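Local coordinates for interferon-inducible protein AIM2 (PDB 4JBM) that senses double-stranded DNA in the cytosol, binding it through its HIN domain, and triggers assembly of the AIM2 inflammasome, which leads to pyroptosis, at residues A[87-90]-A[91-94]; A[98-101]-A[102-106]; A[122-125]-A[126-129]. All blocks are in the same frame, centred on the assembly; numbering follows the deposited sequence.

Interaction 1 of 3, residues A[87-90]-A[91-94]; sequences PNNV and VKRA. With nucleotides of chain C.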
ATOM      1  N   PRO A  87     -18.520  -7.811   4.686  1.00 60.95           N
ATOM      2  CA  PRO A  87     -18.656  -9.081   3.960  1.00 59.37           C
ATOM      3  C   PRO A  87     -17.299  -9.758   3.759  1.00 68.62           C
ATOM      4  O   PRO A  87     -16.285  -9.069   3.637  1.00 71.20           O
ATOM      5  CB  PRO A  87     -19.230  -8.653   2.605  1.00 62.47           C
ATOM      6  CG  PRO A  87     -19.982  -7.383   2.894  1.00 64.49           C
ATOM      7  CD  PRO A  87     -19.229  -6.702   4.017  1.00 68.14           C
ATOM      8  N   ASN A  88     -17.281 -11.087   3.735  1.00 61.62           N
ATOM      9  CA  ASN A  88     -16.033 -11.824   3.602  1.00 59.03           C
ATOM     10  C   ASN A  88     -15.198 -11.438   2.384  1.00 52.51           C
ATOM     11  O   ASN A  88     -13.973 -11.284   2.489  1.00 53.02           O
ATOM     12  CB  ASN A  88     -16.308 -13.331   3.555  1.00 52.11           C
ATOM     13  CG  ASN A  88     -16.736 -13.894   4.902  1.00 69.33           C
ATOM     14  OD1 ASN A  88     -16.449 -13.314   5.952  1.00 66.94           O
ATOM     15  ND2 ASN A  88     -17.454 -15.015   4.871  1.00 63.35           N
ATOM     16  N   ASN A  89     -15.850 -11.275   1.234  1.00 45.28           N
ATOM     17  CA  ASN A  89     -15.100 -11.037   0.006  1.00 57.94           C
ATOM     18  C   ASN A  89     -14.570  -9.604  -0.109  1.00 47.85           C
ATOM     19  O   ASN A  89     -13.654  -9.337  -0.884  1.00 54.02           O
ATOM     20  CB  ASN A  89     -15.890 -11.403  -1.246  1.00 48.81           C
ATOM     21  CG  ASN A  89     -14.968 -11.717  -2.416  1.00 57.05           C
ATOM     22  OD1 ASN A  89     -14.133 -12.621  -2.316  1.00 57.57           O
ATOM     23  ND2 ASN A  89     -15.069 -10.945  -3.496  1.00 50.20           N
ATOM     24  N   VAL A  90     -15.193  -8.680   0.616  1.00 54.00           N
ATOM     25  CA  VAL A  90     -14.681  -7.321   0.696  1.00 56.80           C
ATOM     26  C   VAL A  90     -13.356  -7.341   1.442  1.00 50.07           C
ATOM     27  O   VAL A  90     -12.385  -6.732   0.992  1.00 56.30           O
ATOM     28  CB  VAL A  90     -15.674  -6.371   1.390  1.00 62.44           C
ATOM     29  CG1 VAL A  90     -15.094  -4.964   1.474  1.00 58.52           C
ATOM     30  CG2 VAL A  90     -17.001  -6.359   0.639  1.00 58.15           C
ATOM     31  N   VAL A  91     -13.307  -8.060   2.565  1.00 47.48           N
ATOM     32  CA  VAL A  91     -12.050  -8.266   3.293  1.00 54.85           C
ATOM     33  C   VAL A  91     -11.001  -8.944   2.421  1.00 59.81           C
ATOM     34  O   VAL A  91      -9.851  -8.479   2.311  1.00 57.30           O
ATOM     35  CB  VAL A  91     -12.263  -9.141   4.538  1.00 54.69           C
ATOM     36  CG1 VAL A  91     -10.937  -9.364   5.267  1.00 53.76           C
ATOM     37  CG2 VAL A  91     -13.275  -8.501   5.451  1.00 49.44           C
ATOM     38  N   LYS A  92     -11.415 -10.035   1.783  1.00 48.23           N
ATOM     39  CA  LYS A  92     -10.530 -10.797   0.911  1.00 45.75           C
ATOM     40  C   LYS A  92      -9.959  -9.924  -0.205  1.00 56.38           C
ATOM     41  O   LYS A  92      -8.774 -10.015  -0.517  1.00 55.99           O
ATOM     42  CB  LYS A  92     -11.243 -12.023   0.311  1.00 58.79           C
ATOM     43  CG  LYS A  92     -11.042 -13.329   1.049  1.00 57.86           C
ATOM     44  CD  LYS A  92     -11.793 -14.464   0.350  1.00 52.01           C
ATOM     45  CE  LYS A  92     -11.044 -15.088  -0.831  1.00 38.01           C
ATOM     46  NZ  LYS A  92      -9.842 -15.894  -0.407  1.00 43.59           N
ATOM     47  N   ARG A  93     -10.789  -9.086  -0.823  1.00 49.34           N
ATOM     48  CA  ARG A  93     -10.265  -8.246  -1.906  1.00 53.80           C
ATOM     49  C   ARG A  93      -9.381  -7.124  -1.371  1.00 53.54           C
ATOM     50  O   ARG A  93      -8.390  -6.761  -1.998  1.00 61.71           O
ATOM     51  CB  ARG A  93     -11.391  -7.708  -2.801  1.00 49.89           C
ATOM     52  CG  ARG A  93     -11.748  -8.714  -3.913  1.00 72.29           C
ATOM     53  CD  ARG A  93     -12.799  -8.258  -4.922  1.00 71.60           C
ATOM     54  NE  ARG A  93     -14.126  -8.063  -4.350  1.00 76.69           N
ATOM     55  CZ  ARG A  93     -14.627  -6.879  -4.015  1.00 85.97           C
ATOM     56  NH1 ARG A  93     -13.923  -5.777  -4.226  1.00 79.41           N
ATOM     57  NH2 ARG A  93     -15.846  -6.796  -3.499  1.00 85.98           N
ATOM     58  N   ALA A  94      -9.725  -6.619  -0.188  1.00 60.88           N
ATOM     59  CA  ALA A  94      -8.979  -5.536   0.436  1.00 62.47           C
ATOM     60  C   ALA A  94      -7.565  -5.971   0.709  1.00 56.12           C
ATOM     61  O   ALA A  94      -6.623  -5.163   0.638  1.00 48.29           O
ATOM     62  CB  ALA A  94      -9.638  -5.115   1.728  1.00 53.74           C
TER
ATOM     63  P    DG C   8     -18.164  -9.687  -4.682  1.00 68.65           P
ATOM     64  OP1  DG C   8     -19.336  -9.025  -4.058  1.00 74.25           O
ATOM     65  OP2  DG C   8     -16.781  -9.292  -4.315  1.00 66.76           O
ATOM     66  O5'  DG C   8     -18.292 -11.265  -4.469  1.00 56.36           O
ATOM     67  C5'  DG C   8     -19.481 -11.905  -4.978  1.00 46.56           C
ATOM     68  C4'  DG C   8     -19.344 -13.396  -4.776  1.00 50.17           C
ATOM     69  O4'  DG C   8     -18.438 -13.982  -5.739  1.00 56.09           O
ATOM     70  C3'  DG C   8     -18.823 -13.755  -3.387  1.00 55.92           C
ATOM     71  O3'  DG C   8     -19.665 -14.727  -2.817  1.00 71.49           O
ATOM     72  C2'  DG C   8     -17.409 -14.274  -3.623  1.00 58.33           C
ATOM     73  C1'  DG C   8     -17.508 -14.795  -5.051  1.00 58.17           C
ATOM     74  N9   DG C   8     -16.241 -14.712  -5.758  1.00 52.04           N
ATOM     75  C8   DG C   8     -15.378 -13.643  -5.835  1.00 51.54           C
ATOM     76  N7   DG C   8     -14.300 -13.875  -6.536  1.00 47.95           N
ATOM     77  C5   DG C   8     -14.449 -15.193  -6.943  1.00 45.81           C
ATOM     78  C6   DG C   8     -13.594 -15.987  -7.729  1.00 46.68           C
ATOM     79  O6   DG C   8     -12.509 -15.676  -8.259  1.00 45.24           O
ATOM     80  N1   DG C   8     -14.134 -17.259  -7.894  1.00 48.59           N
ATOM     81  C2   DG C   8     -15.337 -17.688  -7.380  1.00 53.69           C
ATOM     82  N2   DG C   8     -15.678 -18.950  -7.670  1.00 49.25           N
ATOM     83  N3   DG C   8     -16.147 -16.948  -6.633  1.00 50.80           N
ATOM     84  C4   DG C   8     -15.638 -15.717  -6.465  1.00 49.53           C
ATOM     85  P    DC C   9     -19.492 -15.156  -1.276  1.00 71.55           P
ATOM     86  OP1  DC C   9     -20.847 -15.269  -0.697  1.00 77.33           O
ATOM     87  OP2  DC C   9     -18.482 -14.303  -0.604  1.00 68.46           O
ATOM     88  O5'  DC C   9     -18.838 -16.610  -1.405  1.00 54.96           O
ATOM     89  C5'  DC C   9     -19.307 -17.523  -2.403  1.00 52.34           C
ATOM     90  C4'  DC C   9     -18.316 -18.661  -2.528  1.00 60.33           C
ATOM     91  O4'  DC C   9     -17.203 -18.307  -3.389  1.00 57.02           O
ATOM     92  C3'  DC C   9     -17.685 -19.064  -1.198  1.00 78.40           C
ATOM     93  O3'  DC C   9     -17.652 -20.452  -1.157  1.00 90.52           O
ATOM     94  C2'  DC C   9     -16.269 -18.502  -1.267  1.00 71.52           C
ATOM     95  C1'  DC C   9     -16.010 -18.695  -2.751  1.00 63.40           C
ATOM     96  N1   DC C   9     -14.887 -17.905  -3.314  1.00 50.31           N
ATOM     97  C2   DC C   9     -14.014 -18.541  -4.193  1.00 46.23           C
ATOM     98  O2   DC C   9     -14.207 -19.734  -4.463  1.00 63.14           O
ATOM     99  N3   DC C   9     -12.977 -17.838  -4.715  1.00 38.43           N
ATOM    100  C4   DC C   9     -12.817 -16.548  -4.384  1.00 41.23           C
ATOM    101  N4   DC C   9     -11.784 -15.868  -4.922  1.00 45.02           N
ATOM    102  C5   DC C   9     -13.708 -15.891  -3.487  1.00 46.31           C
ATOM    103  C6   DC C   9     -14.718 -16.597  -2.975  1.00 52.30           C
ATOM    104  P    DG C  10     -17.827 -21.213   0.241  1.00 82.89           P
ATOM    105  OP1  DG C  10     -19.281 -21.421   0.390  1.00 67.09           O
ATOM    106  OP2  DG C  10     -17.076 -20.480   1.281  1.00 79.03           O
ATOM    107  O5'  DG C  10     -17.065 -22.597   0.004  1.00 66.89           O
ATOM    108  C5'  DG C  10     -17.001 -23.131  -1.308  1.00 56.93           C
ATOM    109  C4'  DG C  10     -15.666 -23.809  -1.491  1.00 58.95           C
ATOM    110  O4'  DG C  10     -14.713 -22.829  -1.990  1.00 47.51           O
ATOM    111  C3'  DG C  10     -15.071 -24.410  -0.219  1.00 61.61           C
ATOM    112  O3'  DG C  10     -14.512 -25.670  -0.576  1.00 81.91           O
ATOM    113  C2'  DG C  10     -14.002 -23.392   0.203  1.00 50.34           C
ATOM    114  C1'  DG C  10     -13.566 -22.852  -1.164  1.00 64.10           C
ATOM    115  N9   DG C  10     -13.008 -21.500  -1.225  1.00 53.84           N
ATOM    116  C8   DG C  10     -13.444 -20.362  -0.588  1.00 47.68           C
ATOM    117  N7   DG C  10     -12.737 -19.315  -0.884  1.00 55.18           N
ATOM    118  C5   DG C  10     -11.773 -19.784  -1.768  1.00 44.21           C
ATOM    119  C6   DG C  10     -10.735 -19.094  -2.424  1.00 40.14           C
ATOM    120  O6   DG C  10     -10.468 -17.900  -2.326  1.00 47.42           O
ATOM    121  N1   DG C  10      -9.977 -19.937  -3.237  1.00 43.32           N
ATOM    122  C2   DG C  10     -10.215 -21.284  -3.409  1.00 37.75           C
ATOM    123  N2   DG C  10      -9.381 -21.948  -4.233  1.00 37.29           N
ATOM    124  N3   DG C  10     -11.194 -21.940  -2.801  1.00 52.54           N
ATOM    125  C4   DG C  10     -11.928 -21.130  -1.998  1.00 47.26           C
TER
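N89 and R93, one helical turn apart, close on a single phosphate oxygen, OP2 of DG8 in chain C. Three N-H groups grip it. R93 NH2 lies 2.8 Å from OP2 of DG8, and R93 NE lies 2.9 Å from the same OP2. Both bonds are bent, since one oxygen at the guanidinium edge serves two N-H groups. N89 adds its amide ND2, 2.5 Å from OP2 of DG8, which is short for such a bond. N89 CG stands roughly anti to the backbone N (chi1 -156°), and this swings the amide toward the DNA backbone. The amide and guanidinium planes are 56° apart. N89 ND2 and R93 NE come within 3.2 Å of each other; both are donors, and the anionic oxygen they share probably offsets their closeness. N89 O lies over one face of the guanidinium.

The scaffold is helix 88-95, with P87 at its N-cap, in the stretch between the two OB folds of the HIN domain. R93 and A94 also touch F37 of strand 37-42, in the first fold. Backbone bonds along the helix include R93 N to N89 O, 2.9 Å.

K92 reaches the base edges in the major groove. Its chain bends at chi3 and chi4, and NZ bonds DG10 O6 of chain C at 2.8 Å. Beside it, K92 CE packs 3.8 Å from C5 of DC9 in chain C. N89 OD1 approaches that same DC9 C5 to 3.5 Å.

Interaction 2 of 3, residues A[98-101]-A[102-106]; sequences PRIS and KLKIQ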
ATOM      1  N   PRO A  98      -3.257  -7.306  -6.205  1.00 60.07           N
ATOM      2  CA  PRO A  98      -3.898  -7.208  -7.522  1.00 53.26           C
ATOM      3  C   PRO A  98      -3.053  -7.888  -8.606  1.00 48.30           C
ATOM      4  O   PRO A  98      -1.828  -7.924  -8.488  1.00 46.72           O
ATOM      5  CB  PRO A  98      -3.957  -5.691  -7.766  1.00 60.87           C
ATOM      6  CG  PRO A  98      -3.863  -5.061  -6.389  1.00 59.42           C
ATOM      7  CD  PRO A  98      -2.948  -5.980  -5.634  1.00 61.24           C
ATOM      8  N   ARG A  99      -3.705  -8.446  -9.628  1.00 54.04           N
ATOM      9  CA  ARG A  99      -2.994  -9.003 -10.782  1.00 57.06           C
ATOM     10  C   ARG A  99      -2.416  -7.867 -11.653  1.00 68.99           C
ATOM     11  O   ARG A  99      -2.888  -6.734 -11.597  1.00 56.02           O
ATOM     12  CB  ARG A  99      -3.924  -9.915 -11.599  1.00 60.08           C
ATOM     13  CG  ARG A  99      -4.382 -11.182 -10.867  1.00 65.88           C
ATOM     14  CD  ARG A  99      -3.203 -12.000 -10.369  1.00 64.93           C
ATOM     15  NE  ARG A  99      -2.844 -11.624  -9.005  1.00 50.99           N
ATOM     16  CZ  ARG A  99      -1.741 -12.013  -8.383  1.00 57.42           C
ATOM     17  NH1 ARG A  99      -0.878 -12.826  -8.988  1.00 48.38           N
ATOM     18  NH2 ARG A  99      -1.508 -11.595  -7.147  1.00 51.14           N
ATOM     19  N   ILE A 100      -1.356  -8.155 -12.400  1.00 68.80           N
ATOM     20  CA  ILE A 100      -0.731  -7.159 -13.278  1.00 71.63           C
ATOM     21  C   ILE A 100      -1.648  -6.651 -14.408  1.00 72.02           C
ATOM     22  O   ILE A 100      -1.717  -5.444 -14.658  1.00 76.97           O
ATOM     23  CB  ILE A 100       0.582  -7.704 -13.855  1.00 72.37           C
ATOM     24  CG1 ILE A 100       1.592  -7.887 -12.726  1.00 53.92           C
ATOM     25  CG2 ILE A 100       1.156  -6.758 -14.895  1.00 73.81           C
ATOM     26  CD1 ILE A 100       2.869  -8.574 -13.162  1.00 66.05           C
ATOM     27  N   SER A 101      -2.355  -7.567 -15.071  1.00 65.60           N
ATOM     28  CA  SER A 101      -3.298  -7.206 -16.129  1.00 66.92           C
ATOM     29  C   SER A 101      -4.411  -6.295 -15.618  1.00 88.06           C
ATOM     30  O   SER A 101      -4.951  -5.474 -16.362  1.00100.99           O
ATOM     31  CB  SER A 101      -3.901  -8.462 -16.762  1.00 82.59           C
ATOM     32  OG  SER A 101      -4.702  -9.177 -15.834  1.00 94.93           O
ATOM     33  N   LYS A 102      -4.750  -6.437 -14.342  1.00 87.05           N
ATOM     34  CA  LYS A 102      -5.749  -5.569 -13.739  1.00 72.47           C
ATOM     35  C   LYS A 102      -5.115  -4.214 -13.459  1.00 75.98           C
ATOM     36  O   LYS A 102      -5.721  -3.176 -13.700  1.00 94.19           O
ATOM     37  CB  LYS A 102      -6.283  -6.193 -12.450  1.00 71.29           C
ATOM     38  CG  LYS A 102      -7.374  -5.382 -11.747  1.00 77.31           C
ATOM     39  CD  LYS A 102      -7.650  -5.924 -10.332  1.00 88.97           C
ATOM     40  CE  LYS A 102      -7.769  -7.452 -10.293  1.00 80.75           C
ATOM     41  NZ  LYS A 102      -6.843  -8.081  -9.297  1.00 66.79           N
ATOM     42  N   LEU A 103      -3.881  -4.231 -12.969  1.00 58.49           N
ATOM     43  CA  LEU A 103      -3.190  -3.000 -12.616  1.00 59.19           C
ATOM     44  C   LEU A 103      -2.971  -2.121 -13.844  1.00 82.35           C
ATOM     45  O   LEU A 103      -2.944  -0.895 -13.734  1.00 89.90           O
ATOM     46  CB  LEU A 103      -1.845  -3.300 -11.945  1.00 67.12           C
ATOM     47  CG  LEU A 103      -1.859  -3.787 -10.495  1.00 75.62           C
ATOM     48  CD1 LEU A 103      -0.443  -3.947  -9.956  1.00 77.14           C
ATOM     49  CD2 LEU A 103      -2.642  -2.808  -9.637  1.00 76.97           C
ATOM     50  N   LYS A 104      -2.818  -2.752 -15.009  1.00 82.25           N
ATOM     51  CA  LYS A 104      -2.498  -2.039 -16.249  1.00 81.27           C
ATOM     52  C   LYS A 104      -3.515  -0.958 -16.616  1.00 81.73           C
ATOM     53  O   LYS A 104      -3.179   0.027 -17.264  1.00 94.85           O
ATOM     54  CB  LYS A 104      -2.405  -3.020 -17.420  1.00 74.81           C
ATOM     55  CG  LYS A 104      -1.246  -3.998 -17.378  1.00 84.19           C
ATOM     56  CD  LYS A 104       0.090  -3.305 -17.487  1.00 83.53           C
ATOM     57  CE  LYS A 104       1.217  -4.319 -17.522  1.00 86.60           C
ATOM     58  NZ  LYS A 104       0.966  -5.370 -18.539  1.00 84.11           N
ATOM     59  N   ILE A 105      -4.754  -1.141 -16.178  1.00 66.45           N
ATOM     60  CA  ILE A 105      -5.845  -0.254 -16.561  1.00 69.23           C
ATOM     61  C   ILE A 105      -6.328   0.637 -15.422  1.00 87.44           C
ATOM     62  O   ILE A 105      -7.491   1.045 -15.387  1.00 99.60           O
ATOM     63  CB  ILE A 105      -7.014  -1.062 -17.149  1.00 78.91           C
ATOM     64  CG1 ILE A 105      -7.591  -2.013 -16.092  1.00 77.05           C
ATOM     65  CG2 ILE A 105      -6.538  -1.868 -18.350  1.00 87.04           C
ATOM     66  CD1 ILE A 105      -8.591  -3.008 -16.638  1.00 72.83           C
ATOM     67  N   GLN A 106      -5.428   0.955 -14.500  1.00 91.71           N
ATOM     68  CA  GLN A 106      -5.780   1.822 -13.388  1.00 92.29           C
ATOM     69  C   GLN A 106      -5.133   3.192 -13.589  1.00 80.11           C
ATOM     70  O   GLN A 106      -4.025   3.273 -14.119  1.00 82.44           O
ATOM     71  CB  GLN A 106      -5.305   1.194 -12.077  1.00 90.69           C
ATOM     72  CG  GLN A 106      -5.755  -0.256 -11.897  1.00 79.03           C
ATOM     73  CD  GLN A 106      -7.246  -0.390 -11.723  1.00 84.48           C
ATOM     74  OE1 GLN A 106      -7.861   0.337 -10.946  1.00 91.13           O
ATOM     75  NE2 GLN A 106      -7.845  -1.308 -12.468  1.00 77.99           N
TER
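P98, just before the short helix 100-103, packs on L103 one turn further on; R99 is the N-cap. This helix precedes the second OB fold of the HIN domain. Backbone bonds hold the turn. R99 O takes L103 N at 3.0 Å, and also a weak bond from K102 N. I100 O receives K104 N at 2.9 Å. Outside the segment, I100 N and S101 N are bonded by the side chains of D134 and T136, which ties the first turn to the fold.

The apolar contacts are few. P98 CB meets L103 CD2 at 3.7 Å, the two side chains crossing at a slant. I100 and K104 run side by side in the same direction. I100 CG2 touches K104 CE at 3.6 Å, and both residues pack on M139 of strand 137-144.

The charged groups do not pair across the turn. The guanidinium of R99 turns away and bonds T97 O through NH2. K102 folds back at chi3 and chi4, and its NZ comes to 3.2 Å from R99 N, donor against donor. At the far end Q106 turns back, and its NE2 bonds K102 O at 3.1 Å, with that oxygen near the plane of the Q106 amide.

Interaction 3 of 3, residues A[122-125]-A[126-129]; sequences TEEK and DRVL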
ATOM      1  N   THR A 122      17.070  -4.153 -12.664  1.00 85.35           N
ATOM      2  CA  THR A 122      17.965  -3.217 -13.347  1.00 87.57           C
ATOM      3  C   THR A 122      18.450  -2.171 -12.335  1.00 86.74           C
ATOM      4  O   THR A 122      17.693  -1.290 -11.929  1.00 86.46           O
ATOM      5  CB  THR A 122      17.279  -2.518 -14.539  1.00 83.87           C
ATOM      6  OG1 THR A 122      16.730  -3.502 -15.425  1.00 69.30           O
ATOM      7  CG2 THR A 122      18.280  -1.650 -15.300  1.00 72.77           C
ATOM      8  N   GLU A 123      19.702  -2.320 -11.903  1.00 83.37           N
ATOM      9  CA  GLU A 123      20.315  -1.483 -10.868  1.00 87.61           C
ATOM     10  C   GLU A 123      20.916  -0.165 -11.365  1.00 87.99           C
ATOM     11  O   GLU A 123      21.578  -0.128 -12.403  1.00 87.89           O
ATOM     12  CB  GLU A 123      21.417  -2.268 -10.155  1.00 99.99           C
ATOM     13  CG  GLU A 123      21.038  -2.781  -8.776  1.00114.26           C
ATOM     14  CD  GLU A 123      22.035  -3.802  -8.256  1.00122.14           C
ATOM     15  OE1 GLU A 123      22.873  -4.273  -9.060  1.00125.83           O
ATOM     16  OE2 GLU A 123      21.985  -4.125  -7.051  1.00116.94           O
ATOM     17  N   GLU A 124      20.702   0.900 -10.590  1.00 92.49           N
ATOM     18  CA  GLU A 124      21.331   2.209 -10.805  1.00102.93           C
ATOM     19  C   GLU A 124      21.425   2.928  -9.451  1.00118.34           C
ATOM     20  O   GLU A 124      20.605   2.687  -8.566  1.00124.56           O
ATOM     21  CB  GLU A 124      20.504   3.047 -11.792  1.00 89.07           C
ATOM     22  CG  GLU A 124      20.649   2.641 -13.253  1.00 85.22           C
ATOM     23  CD  GLU A 124      19.491   3.096 -14.125  1.00 90.22           C
ATOM     24  OE1 GLU A 124      18.509   3.634 -13.589  1.00 95.08           O
ATOM     25  OE2 GLU A 124      19.556   2.909 -15.355  1.00101.25           O
ATOM     26  N   LYS A 125      22.425   3.796  -9.282  1.00120.49           N
ATOM     27  CA  LYS A 125      22.652   4.470  -7.997  1.00118.03           C
ATOM     28  C   LYS A 125      21.568   5.483  -7.627  1.00116.42           C
ATOM     29  O   LYS A 125      21.521   5.966  -6.495  1.00122.08           O
ATOM     30  CB  LYS A 125      24.027   5.141  -7.970  1.00123.56           C
ATOM     31  CG  LYS A 125      24.043   6.508  -8.613  1.00124.00           C
ATOM     32  CD  LYS A 125      25.436   7.073  -8.623  1.00117.35           C
ATOM     33  CE  LYS A 125      25.484   8.400  -9.330  1.00103.39           C
ATOM     34  NZ  LYS A 125      25.242   9.469  -8.343  1.00 95.81           N
ATOM     35  N   ASP A 126      20.704   5.800  -8.587  1.00108.01           N
ATOM     36  CA  ASP A 126      19.603   6.735  -8.375  1.00101.46           C
ATOM     37  C   ASP A 126      18.232   6.044  -8.380  1.00 98.13           C
ATOM     38  O   ASP A 126      17.253   6.577  -7.854  1.00 98.39           O
ATOM     39  CB  ASP A 126      19.622   7.813  -9.454  1.00 95.79           C
ATOM     40  CG  ASP A 126      19.852   7.243 -10.841  1.00 96.86           C
ATOM     41  OD1 ASP A 126      20.716   6.355 -10.986  1.00 77.55           O
ATOM     42  OD2 ASP A 126      19.170   7.690 -11.785  1.00110.36           O
ATOM     43  N   ARG A 127      18.158   4.866  -8.988  1.00 83.02           N
ATOM     44  CA  ARG A 127      16.901   4.136  -9.040  1.00 86.54           C
ATOM     45  C   ARG A 127      17.144   2.658  -9.290  1.00 89.85           C
ATOM     46  O   ARG A 127      18.178   2.263  -9.825  1.00 82.62           O
ATOM     47  CB  ARG A 127      15.999   4.704 -10.141  1.00 84.04           C
ATOM     48  CG  ARG A 127      16.562   4.580 -11.544  1.00 73.84           C
ATOM     49  CD  ARG A 127      15.640   5.211 -12.576  1.00 73.17           C
ATOM     50  NE  ARG A 127      15.305   6.587 -12.222  1.00 88.23           N
ATOM     51  CZ  ARG A 127      14.402   7.327 -12.857  1.00 98.50           C
ATOM     52  NH1 ARG A 127      13.718   6.821 -13.874  1.00 98.69           N
ATOM     53  NH2 ARG A 127      14.171   8.572 -12.461  1.00 98.80           N
ATOM     54  N   VAL A 128      16.170   1.848  -8.898  1.00 78.71           N
ATOM     55  CA  VAL A 128      16.168   0.427  -9.197  1.00 72.70           C
ATOM     56  C   VAL A 128      14.857   0.055  -9.869  1.00 69.73           C
ATOM     57  O   VAL A 128      13.777   0.450  -9.416  1.00 71.04           O
ATOM     58  CB  VAL A 128      16.393  -0.427  -7.932  1.00 74.65           C
ATOM     59  CG1 VAL A 128      16.605  -1.879  -8.299  1.00 79.14           C
ATOM     60  CG2 VAL A 128      17.585   0.094  -7.140  1.00 68.50           C
ATOM     61  N   LEU A 129      14.957  -0.686 -10.966  1.00 71.26           N
ATOM     62  CA  LEU A 129      13.776  -1.117 -11.698  1.00 76.33           C
ATOM     63  C   LEU A 129      13.616  -2.611 -11.483  1.00 80.10           C
ATOM     64  O   LEU A 129      14.541  -3.385 -11.731  1.00 80.02           O
ATOM     65  CB  LEU A 129      13.898  -0.806 -13.190  1.00 74.86           C
ATOM     66  CG  LEU A 129      12.562  -0.587 -13.905  1.00 84.51           C
ATOM     67  CD1 LEU A 129      11.840   0.607 -13.299  1.00 93.62           C
ATOM     68  CD2 LEU A 129      12.738  -0.399 -15.401  1.00 89.15           C
TER
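The beta hairpin of strands 111-123 and 127-134 turns here, at an exposed end of the second OB fold. T122 and L129 form its last firm antiparallel, hydrogen-bonded pair before the turn. T122 N bonds L129 O at 2.8 Å, and L129 N bonds T122 O at 3.0 Å. Their side chains share one face of the sheet, with T122 CB 4.0 Å from L129 CB. V128 CA also leans on T122 O in a CA-H...O contact.

Toward the tip the ladder loosens. R127 N makes only a weak bond to E124 O, 3.3 Å long. E124 and R127 lie side by side and point the same way. Contact is made along the aliphatic part of the arginine: E124 OE1 sits 3.0 Å from R127 CG, a tight approach. R127 CG takes the cramped position between the backbone N and the carbonyl carbon (chi1 63°), on the side where the glutamate runs. E124 OE1 stays 4.6 Å from R127 NE, too far for a salt bridge, and the carboxylate and guanidinium planes are 48° apart.

D126 OD1 turns back to E124 CB, at 3.4 Å. The two carboxylates come near each other there; the repulsion is probably softened by solvent at this exposed tip. R127 and L129 also pack on L142 of strand 137-144. Three consecutive antiparallel strands, 111-123, 127-134 and 137-144, make up the meander with which an OB fold begins.

Overall arrangement
The three contacts follow one another along the HIN domain without overlap. Interaction 1 makes direct hydrogen bonds to the DNA, on a helix that packs against the first OB fold. Interaction 2, on the next helix, has its centre 18 Å away and its nearest atom about 4 Å from the DNA; there R99 and I105 pack on phosphates. Interaction 3 is the hairpin turn of the second OB fold. Its nearest atom is about 19 Å from the DNA, and its centre lies 35 Å from that of interaction 1, on the opposite side of the chain's centre. Interactions 2 and 3 do not touch, but both pack against strand 137-144, their centres 23 Å apart.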